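Local coordinates for response regulator (PDB 3N0R), which probably acts as an anti-anti-sigma factor in the stress response, with a sigma-like domain controlled by a two-component receiver domain, at residues Pro32-Tyr37 / Val74-Val79; Glu158-Val163 / Leu183-Thr188; Ile166-Val171 / Gln214-Ser219. The protein carries 1 engineered substitution. All blocks are in the same frame, centred on the assembly; numbering follows the deposited sequence.

Contact 1: residues Pro32-Tyr37 / Val74-Val79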
ATOM      1  N   PRO A  32       5.094  -9.144   6.778  1.00 14.64           N
ATOM      2  CA  PRO A  32       5.244  -8.587   5.424  1.00 14.77           C
ATOM      3  C   PRO A  32       4.063  -7.699   5.032  1.00 14.47           C
ATOM      4  O   PRO A  32       4.240  -6.651   4.405  1.00 14.27           O
ATOM      5  CB  PRO A  32       5.312  -9.836   4.534  1.00 16.60           C
ATOM      6  CG  PRO A  32       5.862 -10.909   5.449  1.00 18.81           C
ATOM      7  CD  PRO A  32       5.258 -10.612   6.798  1.00 16.11           C
ATOM      8  N   TYR A  33       2.859  -8.101   5.420  1.00 13.85           N
ATOM      9  CA  TYR A  33       1.677  -7.368   4.994  1.00 14.53           C
ATOM     10  C   TYR A  33       1.463  -6.055   5.730  1.00 13.29           C
ATOM     11  O   TYR A  33       0.980  -5.080   5.144  1.00 13.95           O
ATOM     12  CB  TYR A  33       0.450  -8.279   4.987  1.00 16.78           C
ATOM     13  CG  TYR A  33       0.746  -9.483   4.133  1.00 20.23           C
ATOM     14  CD1 TYR A  33       0.808  -9.370   2.754  1.00 22.08           C
ATOM     15  CD2 TYR A  33       1.052 -10.710   4.709  1.00 21.73           C
ATOM     16  CE1 TYR A  33       1.107 -10.465   1.959  1.00 24.71           C
ATOM     17  CE2 TYR A  33       1.359 -11.805   3.933  1.00 24.61           C
ATOM     18  CZ  TYR A  33       1.388 -11.678   2.556  1.00 25.64           C
ATOM     19  OH  TYR A  33       1.696 -12.770   1.773  1.00 29.59           O
ATOM     20  N   ILE A  34       1.866  -5.991   6.996  1.00 13.39           N
ATOM     21  CA  ILE A  34       1.828  -4.699   7.666  1.00 13.17           C
ATOM     22  C   ILE A  34       2.898  -3.757   7.095  1.00 13.17           C
ATOM     23  O   ILE A  34       2.682  -2.560   7.050  1.00 13.04           O
ATOM     24  CB  ILE A  34       1.845  -4.780   9.211  1.00 13.46           C
ATOM     25  CG1 ILE A  34       1.421  -3.430   9.800  1.00 13.60           C
ATOM     26  CG2 ILE A  34       3.198  -5.244   9.739  1.00 14.57           C
ATOM     27  CD1 ILE A  34       1.143  -3.471  11.282  1.00 14.83           C
ATOM     28  N   ARG A  35       4.014  -4.295   6.590  1.00 13.18           N
ATOM     29  CA  ARG A  35       4.933  -3.452   5.815  1.00 13.60           C
ATOM     30  C   ARG A  35       4.250  -2.906   4.561  1.00 12.83           C
ATOM     31  O   ARG A  35       4.401  -1.735   4.249  1.00 13.30           O
ATOM     32  CB  ARG A  35       6.234  -4.177   5.451  1.00 13.37           C
ATOM     33  CG  ARG A  35       7.091  -4.557   6.654  1.00 14.04           C
ATOM     34  CD  ARG A  35       8.443  -5.167   6.242  1.00 15.30           C
ATOM     35  NE  ARG A  35       9.094  -5.720   7.429  1.00 15.98           N
ATOM     36  CZ  ARG A  35       9.152  -7.006   7.753  1.00 16.34           C
ATOM     37  NH1 ARG A  35       8.686  -7.945   6.938  1.00 17.07           N
ATOM     38  NH2 ARG A  35       9.700  -7.360   8.908  1.00 18.42           N
ATOM     39  N   ARG A  36       3.479  -3.736   3.858  1.00 12.94           N
ATOM     40  CA  ARG A  36       2.744  -3.260   2.694  1.00 13.01           C
ATOM     41  C   ARG A  36       1.829  -2.091   3.068  1.00 12.38           C
ATOM     42  O   ARG A  36       1.804  -1.048   2.399  1.00 13.15           O
ATOM     43  CB  ARG A  36       1.936  -4.392   2.058  1.00 14.21           C
ATOM     44  CG  ARG A  36       1.076  -3.932   0.886  1.00 16.40           C
ATOM     45  CD  ARG A  36       0.302  -5.079   0.287  1.00 20.08           C
ATOM     46  NE  ARG A  36      -0.613  -5.660   1.262  1.00 22.91           N
ATOM     47  CZ  ARG A  36      -1.130  -6.876   1.150  1.00 26.52           C
ATOM     48  NH1 ARG A  36      -0.814  -7.631   0.106  1.00 27.63           N
ATOM     49  NH2 ARG A  36      -1.947  -7.335   2.089  1.00 28.01           N
ATOM     50  N   TYR A  37       1.075  -2.271   4.146  1.00 12.70           N
ATOM     51  CA  TYR A  37       0.196  -1.220   4.648  1.00 12.82           C
ATOM     52  C   TYR A  37       0.975   0.056   4.958  1.00 12.56           C
ATOM     53  O   TYR A  37       0.594   1.151   4.530  1.00 12.84           O
ATOM     54  CB  TYR A  37      -0.516  -1.727   5.908  1.00 13.29           C
ATOM     55  CG  TYR A  37      -1.344  -0.703   6.659  1.00 13.70           C
ATOM     56  CD1 TYR A  37      -2.523  -0.191   6.125  1.00 14.13           C
ATOM     57  CD2 TYR A  37      -0.966  -0.278   7.923  1.00 15.30           C
ATOM     58  CE1 TYR A  37      -3.295   0.715   6.829  1.00 14.13           C
ATOM     59  CE2 TYR A  37      -1.729   0.641   8.634  1.00 15.77           C
ATOM     60  CZ  TYR A  37      -2.896   1.126   8.082  1.00 14.58           C
ATOM     61  OH  TYR A  37      -3.678   2.022   8.764  1.00 16.19           O
ATOM     62  N   VAL A  74      -5.025  -8.575  13.875  1.00 15.86           N
ATOM     63  CA  VAL A  74      -5.701  -7.354  14.293  1.00 15.95           C
ATOM     64  C   VAL A  74      -4.932  -6.693  15.446  1.00 15.16           C
ATOM     65  O   VAL A  74      -4.729  -5.475  15.459  1.00 15.56           O
ATOM     66  CB  VAL A  74      -7.165  -7.618  14.671  1.00 16.66           C
ATOM     67  CG1 VAL A  74      -7.794  -6.390  15.298  1.00 18.14           C
ATOM     68  CG2 VAL A  74      -7.947  -8.069  13.440  1.00 18.30           C
ATOM     69  N   ALA A  75      -4.509  -7.499  16.419  1.00 15.46           N
ATOM     70  CA  ALA A  75      -3.780  -6.977  17.572  1.00 15.64           C
ATOM     71  C   ALA A  75      -2.479  -6.286  17.174  1.00 14.26           C
ATOM     72  O   ALA A  75      -2.107  -5.270  17.759  1.00 15.13           O
ATOM     73  CB  ALA A  75      -3.507  -8.079  18.580  1.00 16.65           C
ATOM     74  N   LEU A  76      -1.776  -6.845  16.193  1.00 14.94           N
ATOM     75  CA  LEU A  76      -0.529  -6.250  15.716  1.00 14.85           C
ATOM     76  C   LEU A  76      -0.800  -4.881  15.094  1.00 14.67           C
ATOM     77  O   LEU A  76      -0.080  -3.920  15.359  1.00 14.82           O
ATOM     78  CB  LEU A  76       0.123  -7.170  14.684  1.00 15.57           C
ATOM     79  CG  LEU A  76       1.321  -6.598  13.916  1.00 15.62           C
ATOM     80  CD1 LEU A  76       2.436  -6.165  14.852  1.00 17.76           C
ATOM     81  CD2 LEU A  76       1.828  -7.609  12.888  1.00 17.13           C
ATOM     82  N   TYR A  77      -1.823  -4.792  14.249  1.00 14.52           N
ATOM     83  CA  TYR A  77      -2.153  -3.502  13.651  1.00 14.93           C
ATOM     84  C   TYR A  77      -2.590  -2.492  14.713  1.00 15.17           C
ATOM     85  O   TYR A  77      -2.275  -1.308  14.617  1.00 15.18           O
ATOM     86  CB  TYR A  77      -3.202  -3.639  12.540  1.00 16.47           C
ATOM     87  CG  TYR A  77      -2.679  -4.130  11.196  1.00 15.97           C
ATOM     88  CD1 TYR A  77      -2.300  -5.454  11.022  1.00 16.62           C
ATOM     89  CD2 TYR A  77      -2.622  -3.287  10.083  1.00 17.77           C
ATOM     90  CE1 TYR A  77      -1.853  -5.923   9.797  1.00 16.87           C
ATOM     91  CE2 TYR A  77      -2.176  -3.757   8.846  1.00 18.40           C
ATOM     92  CZ  TYR A  77      -1.802  -5.081   8.712  1.00 18.39           C
ATOM     93  OH  TYR A  77      -1.367  -5.568   7.490  1.00 21.18           O
ATOM     94  N   ARG A  78      -3.325  -2.948  15.728  1.00 14.91           N
ATOM     95  CA  ARG A  78      -3.710  -2.058  16.813  1.00 15.70           C
ATOM     96  C   ARG A  78      -2.479  -1.473  17.516  1.00 15.33           C
ATOM     97  O   ARG A  78      -2.427  -0.278  17.799  1.00 15.90           O
ATOM     98  CB  ARG A  78      -4.614  -2.801  17.794  1.00 17.79           C
ATOM     99  CG  ARG A  78      -5.073  -1.977  18.969  1.00 21.84           C
ATOM    100  CD  ARG A  78      -6.050  -2.774  19.831  1.00 28.75           C
ATOM    101  NE  ARG A  78      -6.529  -1.997  20.968  1.00 34.14           N
ATOM    102  CZ  ARG A  78      -7.298  -2.478  21.939  1.00 38.43           C
ATOM    103  NH1 ARG A  78      -7.683  -3.748  21.918  1.00 39.55           N
ATOM    104  NH2 ARG A  78      -7.685  -1.688  22.931  1.00 39.73           N
ATOM    105  N   VAL A  79      -1.488  -2.315  17.796  1.00 14.90           N
ATOM    106  CA  VAL A  79      -0.243  -1.848  18.401  1.00 15.11           C
ATOM    107  C   VAL A  79       0.456  -0.829  17.492  1.00 14.11           C
ATOM    108  O   VAL A  79       0.913   0.217  17.952  1.00 14.34           O
ATOM    109  CB  VAL A  79       0.679  -3.039  18.736  1.00 15.70           C
ATOM    110  CG1 VAL A  79       2.111  -2.577  18.952  1.00 16.43           C
ATOM    111  CG2 VAL A  79       0.134  -3.771  19.967  1.00 17.74           C
TER

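Contact 2: residues Glu158-Val163 / Leu183-Thr188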
ATOM      1  N   GLU A 158      -9.828  11.550  -7.616  1.00 15.04           N
ATOM      2  CA  GLU A 158      -8.528  11.696  -8.271  1.00 14.31           C
ATOM      3  C   GLU A 158      -8.693  11.873  -9.769  1.00 14.14           C
ATOM      4  O   GLU A 158      -9.546  11.240 -10.389  1.00 14.20           O
ATOM      5  CB  GLU A 158      -7.629  10.500  -7.970  1.00 14.51           C
ATOM      6  CG  GLU A 158      -7.139  10.497  -6.532  1.00 15.14           C
ATOM      7  CD  GLU A 158      -6.332   9.272  -6.158  1.00 15.14           C
ATOM      8  OE1 GLU A 158      -6.238   8.314  -6.956  1.00 16.04           O
ATOM      9  OE2 GLU A 158      -5.781   9.272  -5.036  1.00 16.02           O
ATOM     10  N   LEU A 159      -7.874  12.729 -10.360  1.00 14.75           N
ATOM     11  CA  LEU A 159      -8.000  12.996 -11.789  1.00 15.18           C
ATOM     12  C   LEU A 159      -7.620  11.799 -12.642  1.00 15.05           C
ATOM     13  O   LEU A 159      -6.665  11.067 -12.337  1.00 15.79           O
ATOM     14  CB  LEU A 159      -7.149  14.192 -12.203  1.00 16.84           C
ATOM     15  CG  LEU A 159      -7.495  15.498 -11.499  1.00 19.38           C
ATOM     16  CD1 LEU A 159      -6.617  16.591 -12.074  1.00 21.93           C
ATOM     17  CD2 LEU A 159      -8.972  15.827 -11.666  1.00 19.59           C
ATOM     18  N   ALA A 160      -8.365  11.601 -13.726  1.00 15.28           N
ATOM     19  CA  ALA A 160      -8.018  10.574 -14.702  1.00 15.55           C
ATOM     20  C   ALA A 160      -6.601  10.813 -15.199  1.00 15.47           C
ATOM     21  O   ALA A 160      -6.213  11.951 -15.499  1.00 17.11           O
ATOM     22  CB  ALA A 160      -8.990  10.597 -15.874  1.00 17.49           C
ATOM     23  N   THR A 161      -5.838   9.743 -15.312  0.59 15.53           N
ATOM     24  CA  THR A 161      -4.496   9.868 -15.842  0.59 17.29           C
ATOM     25  C   THR A 161      -4.226   8.792 -16.878  0.59 15.17           C
ATOM     26  O   THR A 161      -5.046   7.890 -17.095  0.59 16.11           O
ATOM     27  CB  THR A 161      -3.448   9.862 -14.716  0.59 21.44           C
ATOM     28  OG1 THR A 161      -2.167  10.253 -15.227  0.59 21.63           O
ATOM     29  CG2 THR A 161      -3.373   8.501 -14.045  0.59 21.85           C
ATOM     30  N   GLU A 162      -3.082   8.916 -17.534  1.00 14.86           N
ATOM     31  CA  GLU A 162      -2.666   7.946 -18.531  1.00 15.08           C
ATOM     32  C   GLU A 162      -1.831   6.859 -17.879  1.00 14.59           C
ATOM     33  O   GLU A 162      -0.900   7.150 -17.125  1.00 15.59           O
ATOM     34  CB  GLU A 162      -1.863   8.637 -19.631  1.00 18.25           C
ATOM     35  CG  GLU A 162      -2.681   9.622 -20.435  1.00 22.78           C
ATOM     36  CD  GLU A 162      -1.899  10.248 -21.568  1.00 28.80           C
ATOM     37  OE1 GLU A 162      -0.732   9.855 -21.780  1.00 30.66           O
ATOM     38  OE2 GLU A 162      -2.455  11.136 -22.247  1.00 32.41           O
ATOM     39  N   VAL A 163      -2.174   5.611 -18.168  1.00 14.01           N
ATOM     40  CA  VAL A 163      -1.561   4.472 -17.505  1.00 14.02           C
ATOM     41  C   VAL A 163      -0.925   3.523 -18.504  1.00 14.14           C
ATOM     42  O   VAL A 163      -1.561   3.122 -19.486  1.00 14.95           O
ATOM     43  CB  VAL A 163      -2.611   3.708 -16.674  1.00 15.23           C
ATOM     44  CG1 VAL A 163      -1.964   2.560 -15.931  1.00 16.38           C
ATOM     45  CG2 VAL A 163      -3.303   4.664 -15.706  1.00 16.17           C
ATOM     46  N   LEU A 183     -11.767   2.419 -13.032  1.00 16.32           N
ATOM     47  CA  LEU A 183     -11.463   3.532 -12.131  1.00 16.49           C
ATOM     48  C   LEU A 183     -11.475   4.886 -12.849  1.00 15.89           C
ATOM     49  O   LEU A 183     -11.252   5.920 -12.227  1.00 18.10           O
ATOM     50  CB  LEU A 183     -10.110   3.314 -11.451  1.00 18.35           C
ATOM     51  CG  LEU A 183     -10.004   2.076 -10.555  1.00 19.50           C
ATOM     52  CD1 LEU A 183      -8.554   1.827 -10.156  1.00 22.19           C
ATOM     53  CD2 LEU A 183     -10.898   2.199  -9.325  1.00 21.22           C
ATOM     54  N   GLY A 184     -11.728   4.881 -14.155  1.00 15.85           N
ATOM     55  CA  GLY A 184     -11.808   6.113 -14.914  1.00 16.64           C
ATOM     56  C   GLY A 184     -10.513   6.551 -15.577  1.00 16.09           C
ATOM     57  O   GLY A 184     -10.481   7.613 -16.201  1.00 19.26           O
ATOM     58  N   HIS A 185      -9.460   5.743 -15.470  1.00 15.33           N
ATOM     59  CA  HIS A 185      -8.178   6.112 -16.059  1.00 15.63           C
ATOM     60  C   HIS A 185      -8.069   5.640 -17.502  1.00 16.01           C
ATOM     61  O   HIS A 185      -8.857   4.816 -17.962  1.00 17.98           O
ATOM     62  CB  HIS A 185      -7.023   5.576 -15.212  1.00 15.64           C
ATOM     63  CG  HIS A 185      -6.988   6.159 -13.837  1.00 15.39           C
ATOM     64  ND1 HIS A 185      -6.805   7.506 -13.616  1.00 15.45           N
ATOM     65  CD2 HIS A 185      -7.142   5.590 -12.618  1.00 15.60           C
ATOM     66  CE1 HIS A 185      -6.847   7.741 -12.315  1.00 15.14           C
ATOM     67  NE2 HIS A 185      -7.042   6.594 -11.687  1.00 15.56           N
ATOM     68  N   ASP A 186      -7.074   6.164 -18.209  1.00 16.24           N
ATOM     69  CA  ASP A 186      -6.897   5.901 -19.633  1.00 17.79           C
ATOM     70  C   ASP A 186      -5.666   5.037 -19.842  1.00 17.74           C
ATOM     71  O   ASP A 186      -4.545   5.503 -19.666  1.00 18.48           O
ATOM     72  CB  ASP A 186      -6.719   7.248 -20.350  1.00 22.53           C
ATOM     73  CG  ASP A 186      -6.493   7.113 -21.840  1.00 28.37           C
ATOM     74  OD1 ASP A 186      -6.890   6.089 -22.434  1.00 30.59           O
ATOM     75  OD2 ASP A 186      -5.929   8.066 -22.426  1.00 31.88           O
ATOM     76  N   VAL A 187      -5.866   3.783 -20.210  1.00 17.64           N
ATOM     77  CA  VAL A 187      -4.746   2.898 -20.501  1.00 17.06           C
ATOM     78  C   VAL A 187      -4.230   3.216 -21.886  1.00 18.37           C
ATOM     79  O   VAL A 187      -4.941   3.053 -22.867  1.00 20.70           O
ATOM     80  CB  VAL A 187      -5.147   1.415 -20.403  1.00 17.72           C
ATOM     81  CG1 VAL A 187      -4.009   0.503 -20.871  1.00 19.15           C
ATOM     82  CG2 VAL A 187      -5.529   1.089 -18.963  1.00 18.96           C
ATOM     83  N   THR A 188      -2.995   3.689 -21.967  1.00 17.73           N
ATOM     84  CA  THR A 188      -2.456   4.094 -23.255  1.00 19.94           C
ATOM     85  C   THR A 188      -1.662   2.996 -23.963  1.00 18.08           C
ATOM     86  O   THR A 188      -1.459   3.079 -25.162  1.00 19.02           O
ATOM     87  CB  THR A 188      -1.596   5.334 -23.122  1.00 22.82           C
ATOM     88  OG1 THR A 188      -0.556   5.068 -22.179  1.00 23.97           O
ATOM     89  CG2 THR A 188      -2.438   6.526 -22.651  1.00 25.02           C
TER
HETATM   90  O   HOH W   1      -7.581   6.674  -8.891  1.00 17.88           O
HETATM   91  O   HOH W   2     -10.174   8.686 -12.540  1.00 19.06           O
HETATM   92  O   HOH W   3       0.823   7.314 -21.489  1.00 31.60           O

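Contact 3: residues Ile166-Val171 / Gln214-Ser219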
ATOM      1  N   ILE A 166       2.779  -2.971 -17.932  1.00 13.54           N
ATOM      2  CA  ILE A 166       3.836  -3.853 -18.428  1.00 15.09           C
ATOM      3  C   ILE A 166       3.599  -5.246 -17.850  1.00 15.04           C
ATOM      4  O   ILE A 166       3.853  -5.504 -16.671  1.00 15.83           O
ATOM      5  CB  ILE A 166       5.259  -3.342 -18.087  1.00 14.93           C
ATOM      6  CG1 ILE A 166       5.418  -1.854 -18.446  1.00 15.83           C
ATOM      7  CG2 ILE A 166       6.308  -4.198 -18.789  1.00 16.29           C
ATOM      8  CD1 ILE A 166       6.700  -1.217 -17.922  1.00 16.25           C
ATOM      9  N   GLU A 167       3.061  -6.125 -18.685  1.00 15.43           N
ATOM     10  CA  GLU A 167       2.606  -7.434 -18.250  1.00 16.66           C
ATOM     11  C   GLU A 167       2.519  -8.321 -19.474  1.00 17.70           C
ATOM     12  O   GLU A 167       1.913  -7.939 -20.474  1.00 19.34           O
ATOM     13  CB  GLU A 167       1.225  -7.314 -17.592  1.00 17.52           C
ATOM     14  CG  GLU A 167       0.628  -8.639 -17.161  1.00 17.93           C
ATOM     15  CD  GLU A 167       1.496  -9.361 -16.163  1.00 19.67           C
ATOM     16  OE1 GLU A 167       2.020 -10.444 -16.492  1.00 22.67           O
ATOM     17  OE2 GLU A 167       1.662  -8.837 -15.043  1.00 20.41           O
ATOM     18  N   ASP A 168       3.112  -9.507 -19.401  1.00 18.43           N
ATOM     19  CA  ASP A 168       3.090 -10.419 -20.545  1.00 20.20           C
ATOM     20  C   ASP A 168       2.088 -11.566 -20.412  1.00 19.53           C
ATOM     21  O   ASP A 168       1.763 -12.214 -21.398  1.00 22.01           O
ATOM     22  CB  ASP A 168       4.494 -10.945 -20.885  1.00 22.95           C
ATOM     23  CG  ASP A 168       5.141 -11.689 -19.741  1.00 25.70           C
ATOM     24  OD1 ASP A 168       4.667 -11.587 -18.592  1.00 26.67           O
ATOM     25  OD2 ASP A 168       6.153 -12.372 -20.000  1.00 29.39           O
ATOM     26  N   GLU A 169       1.592 -11.828 -19.206  1.00 19.08           N
ATOM     27  CA  GLU A 169       0.576 -12.867 -19.048  1.00 20.20           C
ATOM     28  C   GLU A 169      -0.742 -12.288 -19.538  1.00 19.40           C
ATOM     29  O   GLU A 169      -1.237 -11.333 -18.962  1.00 18.93           O
ATOM     30  CB  GLU A 169       0.437 -13.286 -17.587  1.00 21.41           C
ATOM     31  CG  GLU A 169       1.609 -14.045 -17.017  1.00 26.94           C
ATOM     32  CD  GLU A 169       1.217 -14.806 -15.766  1.00 31.81           C
ATOM     33  OE1 GLU A 169       1.234 -14.210 -14.670  1.00 32.43           O
ATOM     34  OE2 GLU A 169       0.858 -15.997 -15.884  1.00 35.19           O
ATOM     35  N   PRO A 170      -1.318 -12.858 -20.608  1.00 18.68           N
ATOM     36  CA  PRO A 170      -2.411 -12.119 -21.252  1.00 19.15           C
ATOM     37  C   PRO A 170      -3.688 -11.963 -20.423  1.00 18.03           C
ATOM     38  O   PRO A 170      -4.297 -10.898 -20.487  1.00 17.72           O
ATOM     39  CB  PRO A 170      -2.690 -12.920 -22.529  1.00 20.83           C
ATOM     40  CG  PRO A 170      -2.098 -14.250 -22.289  1.00 22.35           C
ATOM     41  CD  PRO A 170      -0.933 -14.060 -21.361  1.00 20.89           C
ATOM     42  N   VAL A 171      -4.102 -12.984 -19.677  1.00 18.10           N
ATOM     43  CA  VAL A 171      -5.313 -12.844 -18.870  1.00 18.66           C
ATOM     44  C   VAL A 171      -5.100 -11.790 -17.787  1.00 17.19           C
ATOM     45  O   VAL A 171      -5.987 -10.981 -17.510  1.00 17.55           O
ATOM     46  CB  VAL A 171      -5.734 -14.180 -18.232  1.00 20.01           C
ATOM     47  CG1 VAL A 171      -6.846 -13.950 -17.210  1.00 21.43           C
ATOM     48  CG2 VAL A 171      -6.183 -15.157 -19.305  1.00 20.78           C
ATOM     49  N   GLN A 214       8.407  -9.671 -12.896  1.00 22.14           N
ATOM     50  CA  GLN A 214       9.140 -10.681 -13.645  1.00 26.02           C
ATOM     51  C   GLN A 214       8.389 -11.119 -14.884  1.00 26.76           C
ATOM     52  O   GLN A 214       7.362 -11.790 -14.794  1.00 29.34           O
ATOM     53  CB  GLN A 214       9.413 -11.897 -12.759  1.00 29.28           C
ATOM     54  CG  GLN A 214      10.468 -12.840 -13.304  1.00 33.94           C
ATOM     55  CD  GLN A 214      10.981 -13.780 -12.239  1.00 38.36           C
ATOM     56  OE1 GLN A 214      10.200 -14.390 -11.505  1.00 40.46           O
ATOM     57  NE2 GLN A 214      12.299 -13.887 -12.131  1.00 40.58           N
ATOM     58  N   LEU A 215       8.919 -10.741 -16.040  1.00 25.29           N
ATOM     59  CA  LEU A 215       8.370 -11.171 -17.315  1.00 26.94           C
ATOM     60  C   LEU A 215       8.836 -12.589 -17.658  1.00 30.34           C
ATOM     61  O   LEU A 215       9.469 -13.264 -16.843  1.00 31.15           O
ATOM     62  CB  LEU A 215       8.766 -10.189 -18.418  1.00 26.72           C
ATOM     63  CG  LEU A 215       8.344  -8.732 -18.189  1.00 26.79           C
ATOM     64  CD1 LEU A 215       8.870  -7.823 -19.293  1.00 28.44           C
ATOM     65  CD2 LEU A 215       6.825  -8.617 -18.073  1.00 25.40           C
ATOM     66  N   ALA A 216       8.525 -13.028 -18.874  1.00 32.70           N
ATOM     67  CA  ALA A 216       8.821 -14.389 -19.314  1.00 35.26           C
ATOM     68  C   ALA A 216      10.319 -14.677 -19.396  1.00 37.41           C
ATOM     69  O   ALA A 216      10.757 -15.808 -19.173  1.00 38.55           O
ATOM     70  CB  ALA A 216       8.155 -14.661 -20.659  1.00 36.03           C
ATOM     71  N   ASP A 217      11.104 -13.654 -19.723  1.00 39.02           N
ATOM     72  CA  ASP A 217      12.551 -13.815 -19.842  1.00 40.80           C
ATOM     73  C   ASP A 217      13.238 -13.744 -18.480  1.00 40.29           C
ATOM     74  O   ASP A 217      14.461 -13.846 -18.385  1.00 41.32           O
ATOM     75  CB  ASP A 217      13.137 -12.759 -20.787  1.00 42.59           C
ATOM     76  CG  ASP A 217      12.958 -11.343 -20.266  1.00 44.44           C
ATOM     77  OD1 ASP A 217      12.195 -11.157 -19.297  1.00 45.08           O
ATOM     78  OD2 ASP A 217      13.576 -10.415 -20.832  1.00 45.18           O
ATOM     79  N   GLY A 218      12.443 -13.576 -17.427  1.00 38.55           N
ATOM     80  CA  GLY A 218      12.972 -13.462 -16.081  1.00 37.36           C
ATOM     81  C   GLY A 218      13.334 -12.035 -15.717  1.00 36.80           C
ATOM     82  O   GLY A 218      13.722 -11.757 -14.584  1.00 37.38           O
ATOM     83  N   SER A 219      13.195 -11.122 -16.676  1.00 36.30           N
ATOM     84  CA  SER A 219      13.579  -9.731 -16.460  1.00 35.66           C
ATOM     85  C   SER A 219      12.470  -8.940 -15.777  1.00 33.81           C
ATOM     86  O   SER A 219      11.307  -9.339 -15.792  1.00 33.51           O
ATOM     87  CB  SER A 219      13.942  -9.055 -17.784  1.00 36.41           C
ATOM     88  OG  SER A 219      12.777  -8.695 -18.506  1.00 36.73           O
TER
HETATM   89  O   HOH W   4       5.108 -12.717 -16.152  1.00 45.23           O

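Contact 1: residues Pro32-Tyr37 / Val74-Val79
The phenol ring of Y77 carries the side chain of I34 on one face. I34 CD1 sits 3.8 Å from the centroid of the Y77 ring, almost on the ring normal, which makes it a CH-pi contact. I34 CG1 lies over the same face nearer the hydroxyl end, 3.7 Å from Y77 CE2. Y37 meets Y77 obliquely. Y77 CD2 lies over one face of the Y37 ring, and the two planes are 55° apart. The nearest carbons of the pair are Y37 CD2 and Y77 CE2 at 3.8 Å. The Y77 ring also packs edge-to-face with F128.

I34 and Y77 run past each other in opposite directions. I34 has CG1 anti to the backbone N (chi1 -165°), and its chain is extended beyond that. It therefore lies along the ring, with CB near Y77 CZ (3.7 Å) and CD1 near the root of the ring. The same methyl, I34 CD1, also meets L76 CG at 4.1 Å, roughly at a right angle to the direction of the ring.

No hydrogen bond joins the segments. Y77 OH comes within 3.3 Å of I34 N, but the angle is poor. The hydroxyl is hydrogen-bonded to E126 OE1 instead, so this buried polar atom is satisfied. Y37 OH pairs with H81 NE2.

The short helical segments cross at -42°, with axes 11.2 Å apart. Such a wide spacing leaves side chains, not backbones, to bridge them. The contact joins helices 31-42 and 72-84 within the sigma2 region of PhyR. Helix 45-60 packs on I34 through V52 and on L76 through L59. Helix 115-125 lies against both tyrosines, and helix 130-137 touches Y77 through I136.

Contact 2: residues Glu158-Val163 / Leu183-Thr188
H185 and V163 bury the most surface in this pairing of the two strands of a beta-alpha-beta crossover, part of the receiver fold. The strands run parallel, E162 bridging with D186 and V163 with V187.

H185 lies where the chain enters its strand. Its CG is anti to the carbonyl carbon (chi1 -63°), which lays the ring back along 159-161. There ND1 accepts a hydrogen bond from T161 N at 3.0 Å, close to the ring plane. L159 O is also at the ring edge, 3.3 Å from H185 CE1. One water links H185 NE2 to E158 OE1. The imidazole is thus held at both nitrogens, which fixes its rotation.

Next to H185 the pairing begins with D186 N donating to T161 O, 2.9 Å and nearly straight at 172°. V163 N donates to D186 O at 2.8 Å, and V163 O accepts from T188 N at 2.9 Å. V163 CG2 packs on H185 CB at 3.9 Å. The V163 and V187 side chains share the sheet face covered by V180 of helix 170-182.

E162 and D186 point to the other face. E162 OE1 forms a salt bridge with R204. T188 turns its methyl across the glutamate chain at about a right angle, with T188 CG2 3.7 Å from E162 CB. A water joins T188 OG1 to E162 OE1, donating to the latter at 3.0 Å.

Contact 3: residues Ile166-Val171 / Gln214-Ser219
D168 OD1 accepts a hydrogen bond from a water at 2.7 Å. The same water donates to Q214 O at 2.8 Å and so ties the two loops together. The other carboxylate oxygen, D168 OD2, lies 2.7 Å from A216 N. That bond is weak, because its N-H...O angle is only 127°. A216 CB also comes close to OD2, so the carboxylate is wedged against the start of the turn.

D168 has CG between its backbone N and carbonyl carbon (chi1 59°), which brings the carboxylate across L215. L215 CD2 lies 3.7 Å from D168 OD1. L215 CD1 only grazes I166 CG2, at 4.5 Å.

The second loop has its own bonds. A type I turn runs from L215 to G218, and L215 N donates to S219 O at 2.8 Å. The bond from S219 N to D217 OD1 closes an Asx turn and arrives from above the carboxylate plane; S219 OG uses the syn lone pair. D217 OD2 pairs with R194. On the other side, E167 OE1 uses its anti lone pair to accept from E169 N, the N-cap residue of the next helix.

E167 and D168 probably correspond to the acidic pair that helps bind a divalent metal in related receivers. There the carbonyl two residues after the phosphorylated aspartate, here Q214 O after the predicted site D212, is also a ligand. The contact lies at the C-terminal ends of strands 162-166 and 208-212, beside the start of helix 170-182, with helix 194-203 touching I166 through A197.

In the fold
Contact 1 comes first along the chain and belongs to the all-helical sigma-like part. Contacts 2 and 3 belong to the receiver, built on a five-stranded parallel sheet of order 2-1-3-4-5. The centre of contact 1 is about 30 Å from the centres of both others. Contacts 2 and 3 are about 22 Å apart between centres, and their segments alternate in the sequence. They lie at opposite ends of strand 162-166. Contact 2 pairs its start with edge strand 186-191, whereas contact 3 joins the loops beyond 162-166 and 208-212. Helix 31-42 of contact 1 also touches the receiver, at E244 and L247, so the domains pack together, consistent with control of one by the other.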